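Local coordinates for phosphotriesterase homology protein (Escherichia coli, PDB 1BF6) that hydrolyses phosphorylated glyceryl acetates, and also aromatic acetates and propionates, as a monomeric zinc-dependent enzyme that binds two metal ions, at residues D208-N213 / D258-T263; M224-R229 / R269-S274; N235-S240 / D279-E284. All blocks are in the same frame, centred on the assembly; numbering follows the deposited sequence.

Contact 1 of 3, residues D208-N213 / D258-T263; sequences DTIGKN and DYLLTT. With SO4 (sulfate ion), chain F.
Tyr259, in the first turn of helix 259-270, lays its ring beside the turn formed by Thr209 to Lys212. Its CG stands anti to the backbone N (chi1 175°), which carries the ring along the loop: CE1 lies 4.0 Å from Gly211 CA, and CD1 is 4.3 Å from Ile210 CG2, a methyl that meets the ring at its edge. The phenol OH ends 4.2 Å from Asn213 OD1, with the amide and ring planes 57° apart. Leu260 follows with a tighter touch, its CD1 only 3.4 Å from Ile210 CD1, closer than methyl groups usually pack; Leu260 also touches Leu9 of strand 7-12. Thr263, one turn on in the same helix, lays its CB over one face of the Tyr259 ring, toward the rim. The loop is a type II beta turn closed by Lys212 N to Thr209 O at 3.0 Å. Gly211 sits at a positive phi of 99°, where a side chain would press on the preceding carbonyl oxygen. At the end of the turn, Lys212 extends away from the helix; its NZ donates to O3 of a sulfate, probably from the crystallisation liquor, at 3.0 Å and bonds to the carbonyl of the zinc ligand Asp242. Gly211 N bonds to Asp218, and Thr209 OG1 to Asp187 and Arg221. With no hydrogen bond between them, the two segments are held to each other by dispersion contacts alone.

Contact 2 of 3, residues M224-R229 / R269-S274; sequences MLHALR and RQSGFS
Ser271 OG has two partners: His226 NE2 donates to it at 2.7 Å, nearly straight at 168° and in the plane of the imidazole, while the hydroxyl also bonds to Leu268 O, three residues earlier. This fixes the imidazole, and Phe273 closes on it in a T-shaped stack, the phenyl edge set on the His226 face with centroids 4.8 Å apart and planes at 74°. CE1 of Phe273 lies over the middle of that face. Arg229, extended from CG to NE, runs across one face of the phenyl ring in a CH-pi contact, its CD 3.6 Å from the centroid; beyond it NE forms a salt bridge with Asp277. At the rim of the phenyl ring, CZ meets Leu225 CB at 3.8 Å. Putting an alanine at His226 would probably leave Ser271 OG without its donor and Phe273 without the face its edge rests on. Gly272, the first residue to leave helical angles after helix 259-270, has positive phi and makes a Schellman motif, and Ser274 then caps helix 275-289. The contact thus ties helix 218-230 to the link between those two helices, with Leu225 reaching Phe207 of strand 204-207 on the barrel side.

Contact 3 of 3, residues N235-S240 / D279-E284; sequences NRVMLS and DVMLRE
Met281 lies along Val237, the two side chains pointing the same way, with its SD 4.0 Å from Val237 CG1. With CG anti to the carbonyl carbon (chi1 -58°), its CB and CG both pass over the strand backbone: CB is 3.5 Å from Val237 O and CG reaches the same atom. That oxygen also receives a CA-H contact from Met281 CA, while Asn285 ND2, one turn on, supplies it with a conventional hydrogen bond. Leu239 runs obliquely across Met281, its CD1 4.2 Å from Met281 CB, and crosses Leu282 at about a right angle, with CD1 4.1 Å from Leu282 CD2. At the other end, Val280 CG1 rests 3.9 Å from Asn235 CA. One water links the two backbones: it accepts from Leu239 N at 3.0 Å and lies 2.9 Å from Met281 O, to which it can donate, though other acceptors compete for its protons. On the far side of the helix, Asp279 and Arg283, both binding residues for beta-D-glucose, form a salt bridge whose hydrogen bond is weak. The axes of strand 237-239 and helix 279-284 pass 6.9 Å apart at 71°. In the TIM barrel, this strand lies between 204-207 and 7-12, bonding through its backbone to Val205 and Phe207 on one flank and Ala10 on the other, and the closing helix 275-289 packs across it.

In the fold
All three contacts cross along the chain: the first segments 208-213, 224-229 and 235-240 come in succession, and their partners 258-263, 269-274 and 279-284 follow in the same order. Each later segment thus folds back on an earlier one, packing helices 259-270 and 275-289 against the region 208-240. Contact centres lie about 12 to 15 Å apart, contacts 2 and 3 being nearest. Contacts 1 and 2 share helix 259-270 without touching, whereas contact 3 meets both, through Leu282 against Leu260 and Leu261, and through Val237 and Met281 against Leu225, Leu228 and Phe273. Together they join helices 218-230, 259-270 and 275-289 to strand 237-239, whose loop brings the zinc ligand Asp242.

Contact 1 of 3, residues D208-N213 / D258-T263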
ATOM      1  N   ASP A 208      -3.391   6.906  -2.139  1.00  6.20           N
ATOM      2  CA  ASP A 208      -4.032   5.585  -2.116  1.00  6.58           C
ATOM      3  C   ASP A 208      -5.370   5.463  -1.381  1.00  5.98           C
ATOM      4  O   ASP A 208      -5.799   4.343  -1.079  1.00  6.82           O
ATOM      5  CB  ASP A 208      -3.062   4.534  -1.549  1.00  8.40           C
ATOM      6  CG  ASP A 208      -2.451   4.954  -0.218  1.00  8.42           C
ATOM      7  OD1 ASP A 208      -3.086   5.727   0.527  1.00  6.40           O
ATOM      8  OD2 ASP A 208      -1.305   4.534   0.066  1.00  8.04           O
ATOM      9  N   THR A 209      -5.994   6.592  -1.063  1.00  7.32           N
ATOM     10  CA  THR A 209      -7.294   6.572  -0.392  1.00  7.92           C
ATOM     11  C   THR A 209      -8.362   7.163  -1.337  1.00  9.87           C
ATOM     12  O   THR A 209      -9.376   7.728  -0.899  1.00  7.68           O
ATOM     13  CB  THR A 209      -7.268   7.328   0.955  1.00  8.22           C
ATOM     14  OG1 THR A 209      -6.873   8.690   0.755  1.00  8.37           O
ATOM     15  CG2 THR A 209      -6.289   6.651   1.942  1.00  9.24           C
ATOM     16  N   ILE A 210      -8.102   7.029  -2.637  1.00  8.39           N
ATOM     17  CA  ILE A 210      -9.008   7.517  -3.674  1.00  9.31           C
ATOM     18  C   ILE A 210     -10.387   6.896  -3.471  1.00 10.25           C
ATOM     19  O   ILE A 210     -10.500   5.682  -3.305  1.00  9.67           O
ATOM     20  CB  ILE A 210      -8.460   7.159  -5.070  1.00  9.09           C
ATOM     21  CG1 ILE A 210      -7.261   8.059  -5.397  1.00  9.12           C
ATOM     22  CG2 ILE A 210      -9.551   7.290  -6.141  1.00  9.86           C
ATOM     23  CD1 ILE A 210      -6.345   7.495  -6.481  1.00  8.21           C
ATOM     24  N   GLY A 211     -11.420   7.741  -3.454  1.00 11.60           N
ATOM     25  CA  GLY A 211     -12.781   7.255  -3.261  1.00 12.95           C
ATOM     26  C   GLY A 211     -13.290   7.391  -1.831  1.00 12.40           C
ATOM     27  O   GLY A 211     -14.492   7.286  -1.593  1.00 11.57           O
ATOM     28  N   LYS A 212     -12.383   7.614  -0.879  1.00 11.17           N
ATOM     29  CA  LYS A 212     -12.754   7.763   0.531  1.00 10.95           C
ATOM     30  C   LYS A 212     -13.040   9.231   0.802  1.00 11.71           C
ATOM     31  O   LYS A 212     -12.390   9.886   1.617  1.00 11.25           O
ATOM     32  CB  LYS A 212     -11.639   7.204   1.436  1.00 10.15           C
ATOM     33  CG  LYS A 212     -11.347   5.732   1.115  1.00  9.01           C
ATOM     34  CD  LYS A 212     -10.518   4.985   2.152  1.00 10.83           C
ATOM     35  CE  LYS A 212     -10.461   3.516   1.757  1.00  7.53           C
ATOM     36  NZ  LYS A 212      -9.819   2.681   2.799  1.00 15.34           N
ATOM     37  N   ASN A 213     -14.071   9.717   0.115  1.00 13.59           N
ATOM     38  CA  ASN A 213     -14.498  11.105   0.168  1.00 15.46           C
ATOM     39  C   ASN A 213     -15.089  11.628   1.475  1.00 16.71           C
ATOM     40  O   ASN A 213     -15.232  12.840   1.655  1.00 18.69           O
ATOM     41  CB  ASN A 213     -15.405  11.388  -1.032  1.00 15.85           C
ATOM     42  CG  ASN A 213     -14.719  11.083  -2.339  1.00 17.29           C
ATOM     43  OD1 ASN A 213     -15.288  10.455  -3.229  1.00 19.69           O
ATOM     44  ND2 ASN A 213     -13.461  11.494  -2.446  1.00 16.19           N
ATOM     45  N   ASP A 258     -11.823  -1.063  -9.330  1.00 10.65           N
ATOM     46  CA  ASP A 258     -11.769  -0.380 -10.626  1.00  8.27           C
ATOM     47  C   ASP A 258     -12.364   1.021 -10.668  1.00  8.62           C
ATOM     48  O   ASP A 258     -12.417   1.632 -11.728  1.00 10.85           O
ATOM     49  CB  ASP A 258     -12.326  -1.260 -11.752  1.00  8.04           C
ATOM     50  CG  ASP A 258     -13.846  -1.454 -11.683  1.00 11.06           C
ATOM     51  OD1 ASP A 258     -14.504  -1.053 -10.696  1.00  8.83           O
ATOM     52  OD2 ASP A 258     -14.376  -2.041 -12.646  1.00 13.46           O
ATOM     53  N   TYR A 259     -12.831   1.520  -9.523  1.00  8.35           N
ATOM     54  CA  TYR A 259     -13.363   2.877  -9.430  1.00  7.58           C
ATOM     55  C   TYR A 259     -12.243   3.828  -9.851  1.00  9.33           C
ATOM     56  O   TYR A 259     -12.490   4.896 -10.403  1.00  8.17           O
ATOM     57  CB  TYR A 259     -13.778   3.184  -7.987  1.00  7.04           C
ATOM     58  CG  TYR A 259     -14.224   4.595  -7.738  1.00  6.78           C
ATOM     59  CD1 TYR A 259     -13.314   5.594  -7.378  1.00  8.42           C
ATOM     60  CD2 TYR A 259     -15.573   4.932  -7.810  1.00  9.33           C
ATOM     61  CE1 TYR A 259     -13.746   6.894  -7.092  1.00  9.97           C
ATOM     62  CE2 TYR A 259     -16.012   6.218  -7.523  1.00 10.95           C
ATOM     63  CZ  TYR A 259     -15.098   7.189  -7.167  1.00 12.11           C
ATOM     64  OH  TYR A 259     -15.553   8.451  -6.887  1.00 17.20           O
ATOM     65  N   LEU A 260     -11.003   3.426  -9.574  1.00  8.70           N
ATOM     66  CA  LEU A 260      -9.841   4.232  -9.926  1.00  8.94           C
ATOM     67  C   LEU A 260      -9.827   4.511 -11.427  1.00  7.45           C
ATOM     68  O   LEU A 260      -9.557   5.632 -11.852  1.00  8.25           O
ATOM     69  CB  LEU A 260      -8.552   3.485  -9.542  1.00 10.05           C
ATOM     70  CG  LEU A 260      -7.218   4.166  -9.860  1.00 11.59           C
ATOM     71  CD1 LEU A 260      -7.064   5.431  -9.044  1.00 13.84           C
ATOM     72  CD2 LEU A 260      -6.065   3.206  -9.567  1.00 14.29           C
ATOM     73  N   LEU A 261     -10.161   3.494 -12.214  1.00  8.40           N
ATOM     74  CA  LEU A 261     -10.138   3.610 -13.672  1.00 11.16           C
ATOM     75  C   LEU A 261     -11.459   4.022 -14.326  1.00 12.11           C
ATOM     76  O   LEU A 261     -11.463   4.698 -15.360  1.00 10.60           O
ATOM     77  CB  LEU A 261      -9.605   2.302 -14.272  1.00 11.49           C
ATOM     78  CG  LEU A 261      -8.164   1.996 -13.815  1.00 12.09           C
ATOM     79  CD1 LEU A 261      -7.766   0.576 -14.120  1.00 10.75           C
ATOM     80  CD2 LEU A 261      -7.192   2.989 -14.442  1.00 13.53           C
ATOM     81  N   THR A 262     -12.576   3.629 -13.719  1.00 11.54           N
ATOM     82  CA  THR A 262     -13.893   3.960 -14.269  1.00 10.76           C
ATOM     83  C   THR A 262     -14.334   5.362 -13.878  1.00 10.46           C
ATOM     84  O   THR A 262     -15.087   6.006 -14.614  1.00 10.92           O
ATOM     85  CB  THR A 262     -14.986   2.971 -13.800  1.00 10.77           C
ATOM     86  OG1 THR A 262     -15.162   3.090 -12.381  1.00  9.25           O
ATOM     87  CG2 THR A 262     -14.618   1.538 -14.158  1.00 12.63           C
ATOM     88  N   THR A 263     -13.808   5.868 -12.762  1.00  7.85           N
ATOM     89  CA  THR A 263     -14.208   7.179 -12.276  1.00  6.69           C
ATOM     90  C   THR A 263     -13.125   8.204 -11.956  1.00  6.84           C
ATOM     91  O   THR A 263     -13.169   9.315 -12.472  1.00  7.41           O
ATOM     92  CB  THR A 263     -15.134   7.025 -11.029  1.00  6.60           C
ATOM     93  OG1 THR A 263     -16.202   6.123 -11.336  1.00  9.00           O
ATOM     94  CG2 THR A 263     -15.687   8.353 -10.584  1.00  8.07           C
TER
HETATM   95  S   SO4 F 295     -11.437   2.416   6.448  1.00 55.95           S
HETATM   96  O1  SO4 F 295     -12.512   2.734   7.384  1.00 57.18           O
HETATM   97  O2  SO4 F 295     -11.016   0.964   6.651  1.00 55.43           O
HETATM   98  O3  SO4 F 295     -11.865   2.562   4.961  1.00 55.38           O
HETATM   99  O4  SO4 F 295     -10.275   3.381   6.669  1.00 56.19           O

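Contact 2 of 3, residues M224-R229 / R269-S274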
ATOM      1  N   MET A 224      -4.112  18.292  -5.643  1.00  9.10           N
ATOM      2  CA  MET A 224      -2.750  18.003  -5.187  1.00  9.86           C
ATOM      3  C   MET A 224      -1.965  17.318  -6.297  1.00  8.82           C
ATOM      4  O   MET A 224      -0.791  17.622  -6.495  1.00 10.57           O
ATOM      5  CB  MET A 224      -2.737  17.149  -3.905  1.00  8.88           C
ATOM      6  CG  MET A 224      -3.143  17.918  -2.653  1.00 11.46           C
ATOM      7  SD  MET A 224      -2.435  17.246  -1.109  1.00 11.35           S
ATOM      8  CE  MET A 224      -3.419  15.788  -0.917  1.00 11.29           C
ATOM      9  N   LEU A 225      -2.601  16.416  -7.044  1.00  8.51           N
ATOM     10  CA  LEU A 225      -1.892  15.762  -8.142  1.00  9.44           C
ATOM     11  C   LEU A 225      -1.442  16.805  -9.174  1.00 10.14           C
ATOM     12  O   LEU A 225      -0.339  16.717  -9.707  1.00  9.87           O
ATOM     13  CB  LEU A 225      -2.738  14.670  -8.786  1.00  8.20           C
ATOM     14  CG  LEU A 225      -2.912  13.414  -7.931  1.00  7.98           C
ATOM     15  CD1 LEU A 225      -3.874  12.441  -8.610  1.00  7.76           C
ATOM     16  CD2 LEU A 225      -1.543  12.747  -7.691  1.00  9.49           C
ATOM     17  N   HIS A 226      -2.277  17.814  -9.414  1.00 11.43           N
ATOM     18  CA  HIS A 226      -1.930  18.877 -10.354  1.00 11.47           C
ATOM     19  C   HIS A 226      -0.710  19.665  -9.881  1.00 11.45           C
ATOM     20  O   HIS A 226       0.136  20.048 -10.688  1.00  8.56           O
ATOM     21  CB  HIS A 226      -3.113  19.828 -10.574  1.00 14.57           C
ATOM     22  CG  HIS A 226      -4.064  19.360 -11.631  1.00 15.81           C
ATOM     23  ND1 HIS A 226      -3.946  19.735 -12.952  1.00 16.66           N
ATOM     24  CD2 HIS A 226      -5.100  18.489 -11.579  1.00 16.18           C
ATOM     25  CE1 HIS A 226      -4.863  19.110 -13.669  1.00 16.45           C
ATOM     26  NE2 HIS A 226      -5.574  18.347 -12.859  1.00 14.31           N
ATOM     27  N   ALA A 227      -0.615  19.894  -8.573  1.00  9.81           N
ATOM     28  CA  ALA A 227       0.517  20.627  -7.996  1.00  9.80           C
ATOM     29  C   ALA A 227       1.808  19.851  -8.276  1.00  8.95           C
ATOM     30  O   ALA A 227       2.836  20.436  -8.615  1.00 10.69           O
ATOM     31  CB  ALA A 227       0.321  20.815  -6.489  1.00  6.73           C
ATOM     32  N   LEU A 228       1.731  18.529  -8.174  1.00  9.20           N
ATOM     33  CA  LEU A 228       2.880  17.663  -8.421  1.00  9.74           C
ATOM     34  C   LEU A 228       3.229  17.633  -9.910  1.00 11.18           C
ATOM     35  O   LEU A 228       4.394  17.737 -10.287  1.00 10.87           O
ATOM     36  CB  LEU A 228       2.606  16.255  -7.878  1.00 10.96           C
ATOM     37  CG  LEU A 228       2.346  16.277  -6.361  1.00  8.82           C
ATOM     38  CD1 LEU A 228       2.078  14.868  -5.854  1.00 11.34           C
ATOM     39  CD2 LEU A 228       3.512  16.923  -5.619  1.00  9.92           C
ATOM     40  N   ARG A 229       2.210  17.543 -10.751  1.00  9.15           N
ATOM     41  CA  ARG A 229       2.414  17.554 -12.192  1.00 11.34           C
ATOM     42  C   ARG A 229       3.045  18.888 -12.633  1.00 10.19           C
ATOM     43  O   ARG A 229       3.971  18.900 -13.453  1.00 12.99           O
ATOM     44  CB  ARG A 229       1.074  17.362 -12.906  1.00 13.25           C
ATOM     45  CG  ARG A 229       1.183  17.419 -14.418  1.00 16.81           C
ATOM     46  CD  ARG A 229      -0.184  17.316 -15.046  1.00 20.54           C
ATOM     47  NE  ARG A 229      -0.101  17.353 -16.498  1.00 27.47           N
ATOM     48  CZ  ARG A 229      -0.700  18.264 -17.250  1.00 28.11           C
ATOM     49  NH1 ARG A 229      -1.429  19.218 -16.685  1.00 29.50           N
ATOM     50  NH2 ARG A 229      -0.561  18.224 -18.566  1.00 30.78           N
ATOM     51  N   ARG A 269      -8.136  13.030 -16.063  1.00  7.60           N
ATOM     52  CA  ARG A 269      -7.883  13.369 -17.463  1.00  9.33           C
ATOM     53  C   ARG A 269      -8.740  14.579 -17.875  1.00 10.48           C
ATOM     54  O   ARG A 269      -8.270  15.481 -18.579  1.00 10.64           O
ATOM     55  CB  ARG A 269      -8.157  12.176 -18.381  1.00  8.06           C
ATOM     56  CG  ARG A 269      -7.105  11.067 -18.313  1.00  8.92           C
ATOM     57  CD  ARG A 269      -7.251  10.080 -19.448  1.00 11.40           C
ATOM     58  NE  ARG A 269      -8.572   9.452 -19.445  1.00 11.10           N
ATOM     59  CZ  ARG A 269      -8.809   8.179 -19.140  1.00 14.34           C
ATOM     60  NH1 ARG A 269      -7.813   7.351 -18.847  1.00  9.94           N
ATOM     61  NH2 ARG A 269     -10.059   7.725 -19.155  1.00 15.27           N
ATOM     62  N   GLN A 270      -9.976  14.630 -17.382  1.00 11.78           N
ATOM     63  CA  GLN A 270     -10.870  15.745 -17.694  1.00 13.35           C
ATOM     64  C   GLN A 270     -10.320  17.062 -17.161  1.00 12.24           C
ATOM     65  O   GLN A 270     -10.446  18.102 -17.811  1.00 12.06           O
ATOM     66  CB  GLN A 270     -12.284  15.478 -17.153  1.00 14.96           C
ATOM     67  CG  GLN A 270     -13.032  14.379 -17.922  1.00 17.08           C
ATOM     68  CD  GLN A 270     -14.126  13.695 -17.099  1.00 19.26           C
ATOM     69  OE1 GLN A 270     -14.605  14.229 -16.085  1.00 19.68           O
ATOM     70  NE2 GLN A 270     -14.516  12.497 -17.529  1.00 20.17           N
ATOM     71  N   SER A 271      -9.657  17.012 -16.007  1.00 10.62           N
ATOM     72  CA  SER A 271      -9.079  18.211 -15.417  1.00 10.43           C
ATOM     73  C   SER A 271      -7.786  18.641 -16.114  1.00 10.73           C
ATOM     74  O   SER A 271      -7.212  19.672 -15.760  1.00 10.58           O
ATOM     75  CB  SER A 271      -8.821  18.016 -13.914  1.00 11.26           C
ATOM     76  OG  SER A 271      -7.816  17.045 -13.682  1.00 15.39           O
ATOM     77  N   GLY A 272      -7.301  17.834 -17.058  1.00 10.81           N
ATOM     78  CA  GLY A 272      -6.088  18.212 -17.777  1.00 13.36           C
ATOM     79  C   GLY A 272      -4.914  17.249 -17.918  1.00 12.01           C
ATOM     80  O   GLY A 272      -3.991  17.533 -18.680  1.00 15.09           O
ATOM     81  N   PHE A 273      -4.921  16.129 -17.199  1.00 13.11           N
ATOM     82  CA  PHE A 273      -3.819  15.166 -17.279  1.00 10.50           C
ATOM     83  C   PHE A 273      -3.842  14.376 -18.580  1.00  9.52           C
ATOM     84  O   PHE A 273      -4.886  13.857 -18.978  1.00  8.32           O
ATOM     85  CB  PHE A 273      -3.889  14.153 -16.125  1.00 12.29           C
ATOM     86  CG  PHE A 273      -3.161  14.569 -14.869  1.00 11.92           C
ATOM     87  CD1 PHE A 273      -3.391  15.802 -14.274  1.00 11.79           C
ATOM     88  CD2 PHE A 273      -2.291  13.674 -14.238  1.00 13.61           C
ATOM     89  CE1 PHE A 273      -2.769  16.145 -13.055  1.00 14.72           C
ATOM     90  CE2 PHE A 273      -1.662  14.002 -13.025  1.00 11.13           C
ATOM     91  CZ  PHE A 273      -1.903  15.239 -12.432  1.00 10.83           C
ATOM     92  N   SER A 274      -2.677  14.232 -19.209  1.00  8.91           N
ATOM     93  CA  SER A 274      -2.556  13.456 -20.441  1.00  7.09           C
ATOM     94  C   SER A 274      -2.525  11.993 -20.032  1.00  7.21           C
ATOM     95  O   SER A 274      -2.307  11.678 -18.852  1.00  7.70           O
ATOM     96  CB  SER A 274      -1.256  13.809 -21.191  1.00  6.75           C
ATOM     97  OG  SER A 274      -0.101  13.280 -20.546  1.00  7.57           O
TER

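Contact 3 of 3, residues N235-S240 / D279-E284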
ATOM      1  N   ASN A 235       6.930  11.473 -11.361  1.00  9.32           N
ATOM      2  CA  ASN A 235       7.712  10.234 -11.315  1.00 11.58           C
ATOM      3  C   ASN A 235       7.930   9.707  -9.881  1.00 10.32           C
ATOM      4  O   ASN A 235       8.617   8.703  -9.692  1.00 12.67           O
ATOM      5  CB  ASN A 235       9.059  10.386 -12.047  1.00 14.46           C
ATOM      6  CG  ASN A 235       9.973  11.424 -11.405  1.00 18.95           C
ATOM      7  OD1 ASN A 235       9.539  12.279 -10.617  1.00 21.75           O
ATOM      8  ND2 ASN A 235      11.253  11.369 -11.768  1.00 24.20           N
ATOM      9  N   ARG A 236       7.345  10.378  -8.888  1.00  9.04           N
ATOM     10  CA  ARG A 236       7.467   9.944  -7.489  1.00 10.78           C
ATOM     11  C   ARG A 236       6.110   9.652  -6.839  1.00 10.87           C
ATOM     12  O   ARG A 236       6.041   9.349  -5.646  1.00  8.17           O
ATOM     13  CB  ARG A 236       8.226  10.986  -6.654  1.00 12.40           C
ATOM     14  CG  ARG A 236       9.730  11.004  -6.900  1.00 13.79           C
ATOM     15  CD  ARG A 236      10.339   9.633  -6.663  1.00 15.43           C
ATOM     16  NE  ARG A 236      11.775   9.644  -6.933  1.00 21.61           N
ATOM     17  CZ  ARG A 236      12.338   9.272  -8.082  1.00 24.55           C
ATOM     18  NH1 ARG A 236      11.600   8.838  -9.099  1.00 24.33           N
ATOM     19  NH2 ARG A 236      13.649   9.405  -8.242  1.00 26.17           N
ATOM     20  N   VAL A 237       5.046   9.692  -7.647  1.00 10.73           N
ATOM     21  CA  VAL A 237       3.677   9.471  -7.176  1.00  8.82           C
ATOM     22  C   VAL A 237       3.056   8.167  -7.667  1.00  6.95           C
ATOM     23  O   VAL A 237       3.155   7.825  -8.853  1.00  5.85           O
ATOM     24  CB  VAL A 237       2.743  10.641  -7.613  1.00  9.14           C
ATOM     25  CG1 VAL A 237       1.315  10.404  -7.125  1.00 10.97           C
ATOM     26  CG2 VAL A 237       3.249  11.948  -7.081  1.00 10.36           C
ATOM     27  N   MET A 238       2.464   7.417  -6.738  1.00  3.64           N
ATOM     28  CA  MET A 238       1.765   6.184  -7.067  1.00  4.44           C
ATOM     29  C   MET A 238       0.327   6.283  -6.526  1.00  5.97           C
ATOM     30  O   MET A 238       0.046   7.107  -5.643  1.00  6.50           O
ATOM     31  CB  MET A 238       2.522   4.949  -6.591  1.00  7.02           C
ATOM     32  CG  MET A 238       3.850   4.785  -7.344  1.00  6.69           C
ATOM     33  SD  MET A 238       4.664   3.209  -7.129  1.00  9.64           S
ATOM     34  CE  MET A 238       5.242   3.370  -5.440  1.00 10.29           C
ATOM     35  N   LEU A 239      -0.571   5.463  -7.077  1.00  5.26           N
ATOM     36  CA  LEU A 239      -1.999   5.528  -6.741  1.00  5.75           C
ATOM     37  C   LEU A 239      -2.655   4.216  -6.353  1.00  4.95           C
ATOM     38  O   LEU A 239      -2.212   3.144  -6.761  1.00  4.80           O
ATOM     39  CB  LEU A 239      -2.768   6.075  -7.964  1.00  7.32           C
ATOM     40  CG  LEU A 239      -2.251   7.331  -8.687  1.00  7.80           C
ATOM     41  CD1 LEU A 239      -3.062   7.550  -9.970  1.00  9.66           C
ATOM     42  CD2 LEU A 239      -2.335   8.549  -7.806  1.00  7.21           C
ATOM     43  N   SER A 240      -3.757   4.329  -5.599  1.00  4.82           N
ATOM     44  CA  SER A 240      -4.552   3.176  -5.176  1.00  6.13           C
ATOM     45  C   SER A 240      -5.864   3.580  -4.469  1.00  4.31           C
ATOM     46  O   SER A 240      -6.133   4.767  -4.276  1.00  5.53           O
ATOM     47  CB  SER A 240      -3.732   2.225  -4.289  1.00  2.59           C
ATOM     48  OG  SER A 240      -3.690   0.923  -4.864  1.00  3.80           O
ATOM     49  N   ASP A 279      -0.046   7.228 -17.103  1.00 10.43           N
ATOM     50  CA  ASP A 279       0.780   6.024 -17.219  1.00  9.95           C
ATOM     51  C   ASP A 279       2.078   6.083 -16.408  1.00  8.18           C
ATOM     52  O   ASP A 279       2.604   5.049 -16.013  1.00  6.58           O
ATOM     53  CB  ASP A 279       1.036   5.662 -18.697  1.00 11.14           C
ATOM     54  CG  ASP A 279      -0.239   5.195 -19.423  1.00 13.66           C
ATOM     55  OD1 ASP A 279      -1.299   5.067 -18.770  1.00 12.53           O
ATOM     56  OD2 ASP A 279      -0.182   4.934 -20.647  1.00 14.27           O
ATOM     57  N   VAL A 280       2.574   7.287 -16.145  1.00  9.68           N
ATOM     58  CA  VAL A 280       3.782   7.434 -15.336  1.00 11.75           C
ATOM     59  C   VAL A 280       3.454   6.923 -13.920  1.00 13.71           C
ATOM     60  O   VAL A 280       4.189   6.099 -13.357  1.00 13.24           O
ATOM     61  CB  VAL A 280       4.254   8.903 -15.269  1.00 11.08           C
ATOM     62  CG1 VAL A 280       5.278   9.094 -14.155  1.00 12.55           C
ATOM     63  CG2 VAL A 280       4.884   9.303 -16.590  1.00 11.24           C
ATOM     64  N   MET A 281       2.315   7.364 -13.381  1.00 11.01           N
ATOM     65  CA  MET A 281       1.915   6.957 -12.035  1.00 10.35           C
ATOM     66  C   MET A 281       1.452   5.509 -11.934  1.00  9.55           C
ATOM     67  O   MET A 281       1.865   4.793 -11.018  1.00  9.55           O
ATOM     68  CB  MET A 281       0.836   7.897 -11.484  1.00  7.43           C
ATOM     69  CG  MET A 281       1.246   9.371 -11.431  1.00  7.88           C
ATOM     70  SD  MET A 281      -0.085  10.455 -10.851  1.00 10.83           S
ATOM     71  CE  MET A 281      -1.059  10.650 -12.348  1.00  9.56           C
ATOM     72  N   LEU A 282       0.647   5.055 -12.896  1.00  5.99           N
ATOM     73  CA  LEU A 282       0.114   3.692 -12.875  1.00  6.77           C
ATOM     74  C   LEU A 282       0.967   2.554 -13.422  1.00  8.28           C
ATOM     75  O   LEU A 282       0.782   1.405 -13.025  1.00  8.78           O
ATOM     76  CB  LEU A 282      -1.266   3.642 -13.549  1.00  9.08           C
ATOM     77  CG  LEU A 282      -2.437   4.336 -12.847  1.00 11.51           C
ATOM     78  CD1 LEU A 282      -3.708   4.159 -13.701  1.00 11.92           C
ATOM     79  CD2 LEU A 282      -2.644   3.735 -11.451  1.00 12.01           C
ATOM     80  N   ARG A 283       1.869   2.849 -14.357  1.00 10.05           N
ATOM     81  CA  ARG A 283       2.695   1.799 -14.937  1.00 10.68           C
ATOM     82  C   ARG A 283       4.195   1.992 -14.732  1.00 10.11           C
ATOM     83  O   ARG A 283       4.866   1.095 -14.222  1.00  9.44           O
ATOM     84  CB  ARG A 283       2.395   1.633 -16.438  1.00 12.69           C
ATOM     85  CG  ARG A 283       3.209   0.532 -17.136  1.00 16.37           C
ATOM     86  CD  ARG A 283       3.267   0.734 -18.653  1.00 22.56           C
ATOM     87  NE  ARG A 283       1.926   0.716 -19.231  1.00 29.93           N
ATOM     88  CZ  ARG A 283       1.438   1.613 -20.091  1.00 32.42           C
ATOM     89  NH1 ARG A 283       2.178   2.635 -20.520  1.00 32.01           N
ATOM     90  NH2 ARG A 283       0.169   1.515 -20.477  1.00 33.38           N
ATOM     91  N   GLU A 284       4.718   3.152 -15.124  1.00 10.46           N
ATOM     92  CA  GLU A 284       6.153   3.403 -15.019  1.00 12.45           C
ATOM     93  C   GLU A 284       6.685   3.334 -13.596  1.00 11.70           C
ATOM     94  O   GLU A 284       7.553   2.510 -13.289  1.00 10.93           O
ATOM     95  CB  GLU A 284       6.520   4.742 -15.648  1.00 16.91           C
ATOM     96  CG  GLU A 284       6.220   4.820 -17.137  1.00 25.28           C
ATOM     97  CD  GLU A 284       6.893   6.008 -17.817  1.00 31.97           C
ATOM     98  OE1 GLU A 284       7.852   6.582 -17.239  1.00 34.19           O
ATOM     99  OE2 GLU A 284       6.469   6.361 -18.941  1.00 35.14           O
TER
HETATM  100  O   HOH W   1       0.372   3.391  -8.966  1.00 11.14           O